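PDB 6WBT: cellulase IBT99 from Metagenomes, which probably hydrolyses 6-phospho-alpha-glucosides as a family 4 glycosidase that uses NAD and a metal ion, here manganese, with glucose-6-phosphate bound. Local coordinates for residues V95-I100 with D429-A434; W143-S148 with R166-C171; V326-S331 with G363-R368. All coordinates share one frame; numbering follows the deposited sequence.

In the fold
Contact 2 lies nearest the NAD and glucose-6-phosphate pocket: its paired strands lead into Y147, which holds the nicotinamide amide of NAD, and C171, which binds manganese and borders glucose-6-phosphate. Contact 3 packs against it, with centres about 11 Å apart; V145 CG2 meets V329 CG2 at 3.6 Å, so helix 321-334 covers the same sheet to which strand 358-366 belongs. Contact 1 is separate, its centre about 27 Å from that of contact 2; contacts 1 and 3, about 37 Å apart between centres, lie on opposite sides of the chain's centre. In contact 1 the D97 side chain is still about 11 Å from NAD and about 12 Å from glucose-6-phosphate.

Contact 1. Residues V95-I100 with D429-A434; sequences VKDEQI and DDMIEA
Two torsions bring I100 and M431 together: in I100 CG1 stands anti to the carbonyl carbon (chi1 -73°) and carries CD1 outward from the helix, while M431, modelled as selenomethionine, bends at chi2 (-57°) and sends its selenium and methyl across to the other helix. The side chains of I100 and M431 pass alongside one another, running in opposed senses. I100 works with both branches. Its CG2 rests on D430 CB at 3.7 Å and also meets M431 CE at 3.7 Å, whereas I100 CD1 reaches further along the partner helix to A434 CB, again at 3.7 Å. The M431 methyl goes on past I100 to the backbone of D97, where CE lies 3.7 Å from D97 O. At the exposed border K96 CG approaches A434 CB more loosely, at 4.3 Å. No hydrogen bond crosses between the segments, and the polar ends are held by other residues: D97 by a salt bridge to R122, D430 by a hydrogen bond to H104. Shortening I100 to an alanine is likely to leave A434 CB and the M431 methyl without their apolar partner and open a gap between the helices. The segments run nearly antiparallel, at 156°, with axes 10.8 Å apart. This is plain helix-helix packing, which seats helix 421-434 against helix 90-103 of the nucleotide-binding region. Helix 114-136 closes one flank, where T118 touches both D97 and M431, and W439 of the C-terminal tail also packs on M431.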
loop_
_atom_site.group_PDB
_atom_site.type_symbol
_atom_site.label_atom_id
_atom_site.label_comp_id
_atom_site.label_asym_id
_atom_site.label_seq_id
_atom_site.Cartn_x
_atom_site.Cartn_y
_atom_site.Cartn_z
ATOM N N VAL A 95 -22.263 35.003 -6.344
ATOM C CA VAL A 95 -21.615 36.307 -6.257
ATOM C C VAL A 95 -21.290 36.650 -4.810
ATOM O O VAL A 95 -20.351 37.408 -4.542
ATOM C CB VAL A 95 -22.488 37.393 -6.916
ATOM C CG1 VAL A 95 -22.912 36.959 -8.305
ATOM C CG2 VAL A 95 -23.704 37.710 -6.059
ATOM N N LYS A 96 -22.046 36.101 -3.856
ATOM C CA LYS A 96 -21.744 36.352 -2.453
ATOM C C LYS A 96 -20.527 35.559 -1.997
ATOM O O LYS A 96 -19.769 36.026 -1.140
ATOM C CB LYS A 96 -22.957 36.023 -1.583
ATOM C CG LYS A 96 -22.849 36.543 -0.159
ATOM C CD LYS A 96 -22.585 38.040 -0.148
ATOM C CE LYS A 96 -22.361 38.557 1.263
ATOM N NZ LYS A 96 -22.017 40.006 1.269
ATOM N N ASP A 97 -20.319 34.365 -2.559
ATOM C CA ASP A 97 -19.109 33.610 -2.255
ATOM C C ASP A 97 -17.877 34.297 -2.830
ATOM O O ASP A 97 -16.836 34.375 -2.168
ATOM C CB ASP A 97 -19.226 32.185 -2.795
ATOM C CG ASP A 97 -20.376 31.418 -2.175
ATOM O OD1 ASP A 97 -21.018 31.953 -1.248
ATOM O OD2 ASP A 97 -20.638 30.281 -2.619
ATOM N N GLU A 98 -17.978 34.802 -4.061
ATOM C CA GLU A 98 -16.837 35.460 -4.688
ATOM C C GLU A 98 -16.512 36.781 -4.002
ATOM O O GLU A 98 -15.338 37.154 -3.887
ATOM C CB GLU A 98 -17.113 35.677 -6.176
ATOM C CG GLU A 98 -17.203 34.393 -6.983
ATOM C CD GLU A 98 -17.762 34.617 -8.373
ATOM O OE1 GLU A 98 -18.685 35.446 -8.517
ATOM O OE2 GLU A 98 -17.279 33.968 -9.324
ATOM N N GLN A 99 -17.534 37.501 -3.534
ATOM C CA GLN A 99 -17.293 38.790 -2.894
ATOM C C GLN A 99 -16.677 38.622 -1.510
ATOM O O GLN A 99 -15.829 39.424 -1.102
ATOM C CB GLN A 99 -18.592 39.591 -2.808
ATOM C CG GLN A 99 -18.980 40.287 -4.101
ATOM C CD GLN A 99 -20.209 41.160 -3.945
ATOM O OE1 GLN A 99 -20.291 42.245 -4.519
ATOM N NE2 GLN A 99 -21.175 40.688 -3.165
ATOM N N ILE A 100 -17.092 37.591 -0.772
ATOM C CA ILE A 100 -16.538 37.363 0.559
ATOM C C ILE A 100 -15.062 36.993 0.467
ATOM O O ILE A 100 -14.248 37.415 1.296
ATOM C CB ILE A 100 -17.355 36.288 1.299
ATOM C CG1 ILE A 100 -18.708 36.857 1.734
ATOM C CG2 ILE A 100 -16.592 35.751 2.502
ATOM C CD1 ILE A 100 -19.561 35.878 2.508
ATOM N N ASP A 429 -15.999 31.660 9.127
ATOM C CA ASP A 429 -17.087 32.283 9.872
ATOM C C ASP A 429 -17.921 33.202 8.988
ATOM O O ASP A 429 -19.128 33.347 9.211
ATOM C CB ASP A 429 -16.532 33.055 11.069
ATOM C CG ASP A 429 -15.941 32.143 12.127
ATOM O OD1 ASP A 429 -16.379 30.977 12.219
ATOM O OD2 ASP A 429 -15.041 32.593 12.868
ATOM N N ASP A 430 -17.300 33.830 7.987
ATOM C CA ASP A 430 -18.064 34.627 7.034
ATOM C C ASP A 430 -18.977 33.756 6.182
ATOM O O ASP A 430 -20.055 34.204 5.773
ATOM C CB ASP A 430 -17.120 35.435 6.143
ATOM C CG ASP A 430 -16.804 36.802 6.717
ATOM O OD1 ASP A 430 -17.730 37.455 7.242
ATOM O OD2 ASP A 430 -15.632 37.223 6.643
HETATM N N MSE A 431 -18.572 32.521 5.908
HETATM C CA MSE A 431 -19.385 31.609 5.113
HETATM C C MSE A 431 -20.478 30.964 5.957
HETATM O O MSE A 431 -21.511 30.550 5.433
HETATM C CB MSE A 431 -18.510 30.532 4.470
HETATM C CG MSE A 431 -17.460 31.074 3.515
HETATM SE SE MSE A 431 -18.221 32.140 2.071
HETATM C CE MSE A 431 -16.624 32.344 0.972
ATOM N N ILE A 432 -20.241 30.876 7.269
ATOM C CA ILE A 432 -21.254 30.328 8.168
ATOM C C ILE A 432 -22.495 31.211 8.169
ATOM O O ILE A 432 -23.628 30.719 8.099
ATOM C CB ILE A 432 -20.680 30.161 9.588
ATOM C CG1 ILE A 432 -19.511 29.173 9.588
ATOM C CG2 ILE A 432 -21.761 29.694 10.551
ATOM C CD1 ILE A 432 -19.915 27.749 9.288
ATOM N N GLU A 433 -22.301 32.529 8.236
ATOM C CA GLU A 433 -23.424 33.459 8.258
ATOM C C GLU A 433 -24.074 33.601 6.886
ATOM O O GLU A 433 -25.305 33.613 6.781
ATOM C CB GLU A 433 -22.960 34.826 8.771
ATOM C CG GLU A 433 -22.964 34.956 10.285
ATOM C CD GLU A 433 -24.367 35.033 10.854
ATOM O OE1 GLU A 433 -25.293 35.412 10.106
ATOM O OE2 GLU A 433 -24.546 34.710 12.047
ATOM N N ALA A 434 -23.268 33.710 5.827
ATOM C CA ALA A 434 -23.818 33.904 4.491
ATOM C C ALA A 434 -24.576 32.683 3.988
ATOM O O ALA A 434 -25.388 32.812 3.065
ATOM C CB ALA A 434 -22.704 34.262 3.508
#

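Contact 2. Residues W143-S148 with R166-C171; sequences WIVNYS and RIINIC. With MN (manganese (II) ion), chain E; NAD (nicotinamide-adenine-dinucleotide), chain G.
W143 and R166 meet on two neighbouring parallel segments, whose strands 143-146 and 167-170 are joined through helix 151-161 as a beta-alpha-beta crossover of the Rossmann-type sheet. The arginine chain crosses the indole at about a right angle. Its guanidinium lies over one ring face in a cation-pi contact, CZ 4.0 Å from the centroid of the W143 six-membered ring, but the two planes are turned 52° apart. R166 CB already lies over the indole in a CH-pi contact, and the bend at chi3 brings the guanidinium back over the same ring; R166 NH2 also donates to the backbone O of Y142. Further along, V145 and I168 lie side by side, CG2 to CG2 at 3.7 Å, beneath helix 321-334. The buried amides of N146 and N169 sit nearly perpendicular, their planes 79° apart, and N146 ND2 donates to N169 OD1 at 2.7 Å in the plane of the N169 carbonyl, though tilted from the N146 amide plane. N146 OD1 accepts S148 N at 2.9 Å, an Asx turn that shapes the chain leaving the strand. Beyond the strands, C171 SG binds manganese at 2.4 Å, and NAD N7N donates an almost straight hydrogen bond (175°) to Y147 O at 3.0 Å.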
loop_
_atom_site.group_PDB
_atom_site.type_symbol
_atom_site.label_atom_id
_atom_site.label_comp_id
_atom_site.label_asym_id
_atom_site.label_seq_id
_atom_site.Cartn_x
_atom_site.Cartn_y
_atom_site.Cartn_z
ATOM N N TRP A 143 -29.705 5.902 -14.197
ATOM C CA TRP A 143 -28.369 6.475 -14.259
ATOM C C TRP A 143 -28.464 7.975 -14.047
ATOM O O TRP A 143 -29.295 8.640 -14.672
ATOM C CB TRP A 143 -27.683 6.175 -15.597
ATOM C CG TRP A 143 -27.114 4.797 -15.683
ATOM C CD1 TRP A 143 -27.532 3.788 -16.501
ATOM C CD2 TRP A 143 -26.025 4.268 -14.916
ATOM N NE1 TRP A 143 -26.766 2.666 -16.295
ATOM C CE2 TRP A 143 -25.834 2.934 -15.328
ATOM C CE3 TRP A 143 -25.191 4.793 -13.925
ATOM C CZ2 TRP A 143 -24.848 2.118 -14.781
ATOM C CZ3 TRP A 143 -24.211 3.981 -13.384
ATOM C CH2 TRP A 143 -24.047 2.658 -13.812
ATOM N N ILE A 144 -27.620 8.498 -13.168
ATOM C CA ILE A 144 -27.540 9.930 -12.908
ATOM C C ILE A 144 -26.212 10.416 -13.473
ATOM O O ILE A 144 -25.163 10.276 -12.833
ATOM C CB ILE A 144 -27.658 10.255 -11.415
ATOM C CG1 ILE A 144 -28.967 9.709 -10.855
ATOM C CG2 ILE A 144 -27.568 11.761 -11.203
ATOM C CD1 ILE A 144 -29.139 9.977 -9.386
ATOM N N VAL A 145 -26.252 10.992 -14.668
ATOM C CA VAL A 145 -25.060 11.587 -15.245
ATOM C C VAL A 145 -24.896 12.982 -14.654
ATOM O O VAL A 145 -25.410 13.970 -15.198
ATOM C CB VAL A 145 -25.137 11.609 -16.788
ATOM C CG1 VAL A 145 -23.904 12.280 -17.359
ATOM C CG2 VAL A 145 -25.266 10.185 -17.321
ATOM N N ASN A 146 -24.200 13.063 -13.523
ATOM C CA ASN A 146 -24.065 14.316 -12.793
ATOM C C ASN A 146 -22.906 15.124 -13.357
ATOM O O ASN A 146 -21.781 14.624 -13.459
ATOM C CB ASN A 146 -23.863 14.036 -11.308
ATOM C CG ASN A 146 -23.591 15.295 -10.509
ATOM O OD1 ASN A 146 -24.088 16.374 -10.832
ATOM N ND2 ASN A 146 -22.788 15.163 -9.460
ATOM N N TYR A 147 -23.183 16.370 -13.728
ATOM C CA TYR A 147 -22.141 17.305 -14.126
ATOM C C TYR A 147 -22.292 18.630 -13.392
ATOM O O TYR A 147 -21.824 19.661 -13.879
ATOM C CB TYR A 147 -22.140 17.519 -15.642
ATOM C CG TYR A 147 -23.469 17.947 -16.219
ATOM C CD1 TYR A 147 -24.425 17.007 -16.585
ATOM C CD2 TYR A 147 -23.763 19.289 -16.414
ATOM C CE1 TYR A 147 -25.639 17.393 -17.118
ATOM C CE2 TYR A 147 -24.973 19.685 -16.947
ATOM C CZ TYR A 147 -25.906 18.732 -17.297
ATOM O OH TYR A 147 -27.110 19.129 -17.827
ATOM N N SER A 148 -22.944 18.618 -12.233
ATOM C CA SER A 148 -23.073 19.816 -11.422
ATOM C C SER A 148 -21.829 20.010 -10.566
ATOM O O SER A 148 -21.192 19.049 -10.124
ATOM C CB SER A 148 -24.317 19.736 -10.535
ATOM O OG SER A 148 -24.299 18.577 -9.721
ATOM N N ARG A 166 -26.047 4.644 -8.623
ATOM C CA ARG A 166 -25.766 4.509 -10.052
ATOM C C ARG A 166 -25.599 5.911 -10.629
ATOM O O ARG A 166 -26.464 6.449 -11.325
ATOM C CB ARG A 166 -26.876 3.726 -10.746
ATOM C CG ARG A 166 -27.354 2.519 -9.950
ATOM C CD ARG A 166 -28.361 1.677 -10.720
ATOM N NE ARG A 166 -27.715 0.697 -11.589
ATOM C CZ ARG A 166 -27.600 0.825 -12.907
ATOM N NH1 ARG A 166 -26.996 -0.119 -13.616
ATOM N NH2 ARG A 166 -28.095 1.892 -13.517
ATOM N N ILE A 167 -24.452 6.513 -10.321
ATOM C CA ILE A 167 -24.158 7.893 -10.679
ATOM C C ILE A 167 -22.786 7.951 -11.336
ATOM O O ILE A 167 -21.880 7.180 -11.001
ATOM C CB ILE A 167 -24.224 8.822 -9.442
ATOM C CG1 ILE A 167 -24.027 10.288 -9.838
ATOM C CG2 ILE A 167 -23.202 8.402 -8.393
ATOM C CD1 ILE A 167 -24.063 11.246 -8.666
ATOM N N ILE A 168 -22.642 8.863 -12.295
ATOM C CA ILE A 168 -21.372 9.108 -12.969
ATOM C C ILE A 168 -21.149 10.614 -13.019
ATOM O O ILE A 168 -21.937 11.345 -13.632
ATOM C CB ILE A 168 -21.334 8.498 -14.382
ATOM C CG1 ILE A 168 -20.174 9.087 -15.190
ATOM C CG2 ILE A 168 -22.669 8.682 -15.095
ATOM C CD1 ILE A 168 -20.038 8.502 -16.577
ATOM N N ASN A 169 -20.085 11.076 -12.370
ATOM C CA ASN A 169 -19.750 12.492 -12.306
ATOM C C ASN A 169 -18.740 12.826 -13.394
ATOM O O ASN A 169 -17.692 12.178 -13.495
ATOM C CB ASN A 169 -19.194 12.853 -10.930
ATOM C CG ASN A 169 -20.105 12.413 -9.799
ATOM O OD1 ASN A 169 -21.019 13.136 -9.406
ATOM N ND2 ASN A 169 -19.858 11.219 -9.272
ATOM N N ILE A 170 -19.052 13.838 -14.202
ATOM C CA ILE A 170 -18.234 14.223 -15.341
ATOM C C ILE A 170 -17.970 15.725 -15.282
ATOM O O ILE A 170 -18.459 16.431 -14.400
ATOM C CB ILE A 170 -18.887 13.836 -16.685
ATOM C CG1 ILE A 170 -20.262 14.493 -16.817
ATOM C CG2 ILE A 170 -18.995 12.324 -16.812
ATOM C CD1 ILE A 170 -20.930 14.248 -18.152
ATOM N N CYS A 171 -17.186 16.205 -16.244
ATOM C CA CYS A 171 -16.833 17.615 -16.339
ATOM C C CYS A 171 -16.442 17.919 -17.777
ATOM O O CYS A 171 -15.848 17.081 -18.459
ATOM C CB CYS A 171 -15.684 17.969 -15.388
ATOM S SG CYS A 171 -15.055 19.653 -15.561
HETATM MN MN MN E . -16.086 21.452 -14.306
HETATM P PA NAD G . -28.432 28.455 -12.773
HETATM O O1A NAD G . -28.305 29.101 -11.434
HETATM O O2A NAD G . -28.695 29.332 -13.952
HETATM O O5B NAD G . -29.557 27.312 -12.693
HETATM C C5B NAD G . -29.440 26.264 -11.691
HETATM C C4B NAD G . -30.798 25.650 -11.453
HETATM O O4B NAD G . -30.705 24.642 -10.410
HETATM C C3B NAD G . -31.906 26.615 -10.995
HETATM O O3B NAD G . -33.072 26.411 -11.783
HETATM C C2B NAD G . -32.159 26.185 -9.546
HETATM O O2B NAD G . -33.444 26.512 -9.063
HETATM C C1B NAD G . -31.897 24.691 -9.663
HETATM N N9A NAD G . -31.694 24.016 -8.386
HETATM C C8A NAD G . -31.057 24.522 -7.281
HETATM N N7A NAD G . -31.032 23.694 -6.267
HETATM C C5A NAD G . -31.706 22.571 -6.725
HETATM C C6A NAD G . -32.019 21.342 -6.113
HETATM N N6A NAD G . -31.683 21.032 -4.864
HETATM N N1A NAD G . -32.706 20.436 -6.848
HETATM C C2A NAD G . -33.043 20.756 -8.104
HETATM N N3A NAD G . -32.802 21.875 -8.780
HETATM C C4A NAD G . -32.122 22.757 -8.030
HETATM O O3 NAD G . -27.109 27.596 -13.062
HETATM P PN NAD G . -26.192 27.428 -14.368
HETATM O O1N NAD G . -27.060 27.062 -15.526
HETATM O O2N NAD G . -25.304 28.621 -14.493
HETATM O O5D NAD G . -25.316 26.158 -13.938
HETATM C C5D NAD G . -26.021 24.962 -13.520
HETATM C C4D NAD G . -25.037 23.993 -12.913
HETATM O O4D NAD G . -24.194 23.459 -13.958
HETATM C C3D NAD G . -24.067 24.586 -11.881
HETATM O O3D NAD G . -23.973 23.718 -10.759
HETATM C C2D NAD G . -22.759 24.606 -12.678
HETATM O O2D NAD G . -21.584 24.696 -11.889
HETATM C C1D NAD G . -22.885 23.292 -13.439
HETATM N N1N NAD G . -21.924 23.196 -14.574
HETATM C C2N NAD G . -20.839 22.367 -14.478
HETATM C C3N NAD G . -19.919 22.284 -15.512
HETATM C C7N NAD G . -18.778 21.309 -15.367
HETATM O O7N NAD G . -17.677 21.596 -15.828
HETATM N N7N NAD G . -19.029 20.153 -14.768
HETATM C C4N NAD G . -20.095 23.081 -16.639
HETATM C C5N NAD G . -21.211 23.884 -16.738
HETATM C C6N NAD G . -22.114 23.926 -15.698
#

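Contact 3. Residues V326-S331 with G363-R368; sequences VKVVES and GYVTDR
S331 and V365 carry this contact, where one turn of helix 321-334 lies against strand 358-366. The serine hydroxyl donates to the strand's backbone: S331 OG is 2.8 Å from V365 O, with the donor tilted 35° from the carbonyl plane. With OG anti to the backbone N (chi1 -174°), S331 directs its hydroxyl at the strand, and its CB at the same time packs 3.8 Å from V365 CG1. That valine methyl also touches the helix backbone, V365 CG1 lying 3.8 Å from V328 O, while the side chain of V328 stays more distant, CG1 to CG1 at 4.5 Å. The axes of the short segments are inclined at 58°.

The next shell positions both partners. V365 pairs through its backbone with S338 of the adjacent antiparallel strand 338-345, and S331 OG accepts a hydrogen bond from S338 N. V328 is backed by V145 of strand 143-146. Just past V365 the strand turns away: T366 OG1 accepts R368 N at 3.0 Å, an ST turn, and bonds to G369 O as well, and D367 N is held by D335 OD1. The bond from CA to CB of Y364 points away from the helix, and its ring stacks on Y364 of the second subunit, so this strand faces helix 321-334 through V365 and the second subunit through Y364. In this buried setting the S331 hydroxyl is engaged twice, giving its proton to V365 O and receiving S338 N, which ties the helix through one oxygen to two neighbouring strands.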
loop_
_atom_site.group_PDB
_atom_site.type_symbol
_atom_site.label_atom_id
_atom_site.label_comp_id
_atom_site.label_asym_id
_atom_site.label_seq_id
_atom_site.Cartn_x
_atom_site.Cartn_y
_atom_site.Cartn_z
ATOM N N VAL A 326 -24.431 14.218 -23.571
ATOM C CA VAL A 326 -25.307 13.315 -24.313
ATOM C C VAL A 326 -24.547 12.069 -24.752
ATOM O O VAL A 326 -25.100 10.963 -24.771
ATOM C CB VAL A 326 -25.940 14.054 -25.507
ATOM C CG1 VAL A 326 -26.689 13.083 -26.407
ATOM C CG2 VAL A 326 -26.877 15.144 -25.011
ATOM N N LYS A 327 -23.264 12.221 -25.092
ATOM C CA LYS A 327 -22.460 11.068 -25.489
ATOM C C LYS A 327 -22.312 10.065 -24.351
ATOM O O LYS A 327 -22.251 8.854 -24.595
ATOM C CB LYS A 327 -21.088 11.535 -25.980
ATOM C CG LYS A 327 -20.137 10.411 -26.364
ATOM C CD LYS A 327 -20.749 9.499 -27.415
ATOM C CE LYS A 327 -19.848 8.308 -27.702
ATOM N NZ LYS A 327 -20.502 7.315 -28.597
ATOM N N VAL A 328 -22.264 10.543 -23.107
ATOM C CA VAL A 328 -22.139 9.640 -21.966
ATOM C C VAL A 328 -23.418 8.827 -21.785
ATOM O O VAL A 328 -23.376 7.597 -21.666
ATOM C CB VAL A 328 -21.782 10.430 -20.694
ATOM C CG1 VAL A 328 -21.934 9.551 -19.468
ATOM C CG2 VAL A 328 -20.359 10.972 -20.789
ATOM N N VAL A 329 -24.571 9.503 -21.758
ATOM C CA VAL A 329 -25.849 8.800 -21.649
ATOM C C VAL A 329 -26.024 7.831 -22.806
ATOM O O VAL A 329 -26.456 6.687 -22.622
ATOM C CB VAL A 329 -27.017 9.801 -21.593
ATOM C CG1 VAL A 329 -28.339 9.059 -21.449
ATOM C CG2 VAL A 329 -26.821 10.813 -20.480
ATOM N N GLU A 330 -25.704 8.279 -24.022
ATOM C CA GLU A 330 -25.825 7.419 -25.191
ATOM C C GLU A 330 -24.943 6.183 -25.057
ATOM O O GLU A 330 -25.346 5.078 -25.438
ATOM C CB GLU A 330 -25.469 8.208 -26.449
ATOM C CG GLU A 330 -25.546 7.413 -27.734
ATOM C CD GLU A 330 -25.094 8.218 -28.936
ATOM O OE1 GLU A 330 -25.208 9.461 -28.900
ATOM O OE2 GLU A 330 -24.620 7.607 -29.915
ATOM N N SER A 331 -23.739 6.350 -24.506
ATOM C CA SER A 331 -22.865 5.205 -24.287
ATOM C C SER A 331 -23.366 4.309 -23.163
ATOM O O SER A 331 -23.033 3.120 -23.140
ATOM C CB SER A 331 -21.441 5.676 -23.990
ATOM O OG SER A 331 -20.548 4.578 -23.917
ATOM N N GLY A 363 -11.874 6.569 -18.747
ATOM C CA GLY A 363 -12.559 5.310 -18.521
ATOM C C GLY A 363 -13.521 5.020 -19.652
ATOM O O GLY A 363 -13.944 5.919 -20.386
ATOM N N TYR A 364 -13.863 3.741 -19.787
ATOM C CA TYR A 364 -14.762 3.272 -20.833
ATOM C C TYR A 364 -16.176 3.183 -20.272
ATOM O O TYR A 364 -16.437 2.397 -19.354
ATOM C CB TYR A 364 -14.304 1.919 -21.377
ATOM C CG TYR A 364 -12.994 1.983 -22.133
ATOM C CD1 TYR A 364 -11.778 1.981 -21.459
ATOM C CD2 TYR A 364 -12.972 2.048 -23.520
ATOM C CE1 TYR A 364 -10.580 2.042 -22.146
ATOM C CE2 TYR A 364 -11.778 2.109 -24.215
ATOM C CZ TYR A 364 -10.586 2.105 -23.523
ATOM O OH TYR A 364 -9.395 2.166 -24.209
ATOM N N VAL A 365 -17.081 3.988 -20.822
ATOM C CA VAL A 365 -18.457 4.056 -20.339
ATOM C C VAL A 365 -19.223 2.854 -20.880
ATOM O O VAL A 365 -19.462 2.747 -22.085
ATOM C CB VAL A 365 -19.131 5.371 -20.748
ATOM C CG1 VAL A 365 -20.594 5.365 -20.336
ATOM C CG2 VAL A 365 -18.402 6.554 -20.129
ATOM N N THR A 366 -19.611 1.949 -19.989
ATOM C CA THR A 366 -20.411 0.784 -20.327
ATOM C C THR A 366 -21.827 0.964 -19.798
ATOM O O THR A 366 -22.120 1.889 -19.038
ATOM C CB THR A 366 -19.790 -0.494 -19.749
ATOM O OG1 THR A 366 -20.106 -0.589 -18.355
ATOM C CG2 THR A 366 -18.279 -0.471 -19.913
ATOM N N ASP A 367 -22.716 0.054 -20.202
ATOM C CA ASP A 367 -24.075 0.082 -19.671
ATOM C C ASP A 367 -24.143 -0.355 -18.214
ATOM O O ASP A 367 -25.227 -0.305 -17.621
ATOM C CB ASP A 367 -24.998 -0.798 -20.517
ATOM C CG ASP A 367 -24.676 -2.272 -20.392
ATOM O OD1 ASP A 367 -23.509 -2.652 -20.620
ATOM O OD2 ASP A 367 -25.592 -3.052 -20.054
ATOM N N ARG A 368 -23.022 -0.779 -17.629
ATOM C CA ARG A 368 -22.956 -1.174 -16.232
ATOM C C ARG A 368 -22.248 -0.150 -15.357
ATOM O O ARG A 368 -22.227 -0.313 -14.132
ATOM C CB ARG A 368 -22.240 -2.527 -16.101
ATOM C CG ARG A 368 -22.646 -3.551 -17.149
ATOM C CD ARG A 368 -21.696 -4.737 -17.148
ATOM N NE ARG A 368 -20.315 -4.325 -17.386
ATOM C CZ ARG A 368 -19.769 -4.206 -18.592
ATOM N NH1 ARG A 368 -20.485 -4.468 -19.677
ATOM N NH2 ARG A 368 -18.504 -3.825 -18.714
#